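Local coordinates for protein adenosyl-chloride synthase (Thermotoga maritima, PDB 2ZBV) that binds adenosine and probably acts on S-adenosyl-L-methionine, hydrolysing it or using it with halide in the manner of SAM hydrolases and SAM-dependent halogenases, at residues 36-39 and 44-47. Residues are numbered along the deposited sequence; the frame is centred on the assembly and turned at random.
Sequences HEVE and RKAS
Lys45 and Glu39 meet through bent chains: the lysine leaves the helix with CG opposite its backbone N (chi1 155°) and then turns at each of its three later torsions, while the glutamate folds at chi2 (83°), so ammonium and carboxylate converge although the two side chains cross at about a right angle. The salt bridge runs from Lys45 NZ to Glu39 OE2 at 3.1 Å and uses the syn lone pair of that oxygen; Glu39 OE1 lies 3.8 Å from Lys45 NZ, which shows that the grip is one-sided. Nearer the helix backbone, the aliphatic part of Lys45 passes Val38 in the opposite sense, with Val38 CG1 3.9 Å from Lys45 CG. The same methyl lies 4.1 Å from Ala46 CB, and CG2 is only slightly farther, so both valine branches face the alanine; Val38 also approaches the adenosine-binding Asp7, about 4 Å between side chains. A methionine in place of Lys45 has no ammonium to offer Glu39, whose carboxylate would probably be freer to turn and left close to the like charge of Glu255. A long, weak ion pair also links Glu39 to Lys11 of the second subunit. Ala46 also touches the loops at Val67 and Val95, and the loop between helix 43-54 and the outermost strand 31-33 of the six-stranded mixed sheet folds back on the first turn of that helix.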
loop_
_atom_site.group_PDB
_atom_site.type_symbol
_atom_site.label_atom_id
_atom_site.label_comp_id
_atom_site.label_asym_id
_atom_site.label_seq_id
_atom_site.Cartn_x
_atom_site.Cartn_y
_atom_site.Cartn_z
ATOM N N HIS A 36 0.622 5.675 -5.130
ATOM C CA HIS A 36 1.379 5.049 -6.200
ATOM C C HIS A 36 0.411 4.289 -7.080
ATOM O O HIS A 36 0.816 3.466 -7.907
ATOM C CB HIS A 36 2.420 4.107 -5.605
ATOM C CG HIS A 36 3.503 4.822 -4.862
ATOM N ND1 HIS A 36 4.418 5.633 -5.493
ATOM C CD2 HIS A 36 3.774 4.906 -3.538
ATOM C CE1 HIS A 36 5.207 6.189 -4.592
ATOM N NE2 HIS A 36 4.837 5.763 -3.397
ATOM N N GLU A 37 -0.874 4.587 -6.898
ATOM C CA GLU A 37 -1.925 3.919 -7.646
ATOM C C GLU A 37 -2.625 4.767 -8.700
ATOM O O GLU A 37 -3.768 4.484 -9.054
ATOM C CB GLU A 37 -2.976 3.354 -6.688
ATOM C CG GLU A 37 -2.424 2.433 -5.610
ATOM C CD GLU A 37 -1.595 1.302 -6.176
ATOM O OE1 GLU A 37 -2.026 0.693 -7.177
ATOM O OE2 GLU A 37 -0.516 1.015 -5.616
ATOM N N VAL A 38 -1.971 5.818 -9.182
ATOM C CA VAL A 38 -2.576 6.608 -10.248
ATOM C C VAL A 38 -2.665 5.605 -11.391
ATOM O O VAL A 38 -1.740 4.821 -11.584
ATOM C CB VAL A 38 -1.663 7.766 -10.717
ATOM C CG1 VAL A 38 -2.257 8.409 -11.971
ATOM C CG2 VAL A 38 -1.504 8.796 -9.609
ATOM N N GLU A 39 -3.761 5.609 -12.142
ATOM C CA GLU A 39 -3.885 4.663 -13.244
ATOM C C GLU A 39 -2.729 4.877 -14.203
ATOM O O GLU A 39 -2.301 6.010 -14.431
ATOM C CB GLU A 39 -5.217 4.847 -13.985
ATOM C CG GLU A 39 -6.437 4.777 -13.075
ATOM C CD GLU A 39 -6.727 6.101 -12.387
ATOM O OE1 GLU A 39 -7.374 6.965 -13.018
ATOM O OE2 GLU A 39 -6.300 6.289 -11.229
ATOM N N ARG A 44 -3.204 13.397 -16.324
ATOM C CA ARG A 44 -4.289 14.320 -15.979
ATOM C C ARG A 44 -4.765 14.070 -14.547
ATOM O O ARG A 44 -4.932 15.010 -13.765
ATOM C CB ARG A 44 -5.468 14.167 -16.945
ATOM C CG ARG A 44 -6.599 15.171 -16.687
ATOM C CD ARG A 44 -7.642 15.126 -17.793
ATOM N NE ARG A 44 -7.062 15.423 -19.103
ATOM C CZ ARG A 44 -6.635 16.625 -19.484
ATOM N NH1 ARG A 44 -6.723 17.661 -18.660
ATOM N NH2 ARG A 44 -6.107 16.789 -20.692
ATOM N N LYS A 45 -4.988 12.801 -14.211
ATOM C CA LYS A 45 -5.431 12.429 -12.866
ATOM C C LYS A 45 -4.352 12.793 -11.844
ATOM O O LYS A 45 -4.632 13.381 -10.794
ATOM C CB LYS A 45 -5.717 10.923 -12.800
ATOM C CG LYS A 45 -5.593 10.320 -11.398
ATOM C CD LYS A 45 -6.588 10.920 -10.426
ATOM C CE LYS A 45 -7.792 10.019 -10.244
ATOM N NZ LYS A 45 -7.447 8.695 -9.642
ATOM N N ALA A 46 -3.114 12.441 -12.155
ATOM C CA ALA A 46 -2.008 12.749 -11.257
ATOM C C ALA A 46 -1.890 14.261 -10.987
ATOM O O ALA A 46 -1.603 14.667 -9.862
ATOM C CB ALA A 46 -0.692 12.211 -11.843
ATOM N N SER A 47 -2.130 15.088 -12.005
ATOM C CA SER A 47 -2.008 16.541 -11.831
ATOM C C SER A 47 -2.991 17.036 -10.777
ATOM O O SER A 47 -2.661 17.896 -9.965
ATOM C CB SER A 47 -2.210 17.283 -13.171
ATOM O OG SER A 47 -3.560 17.285 -13.621
#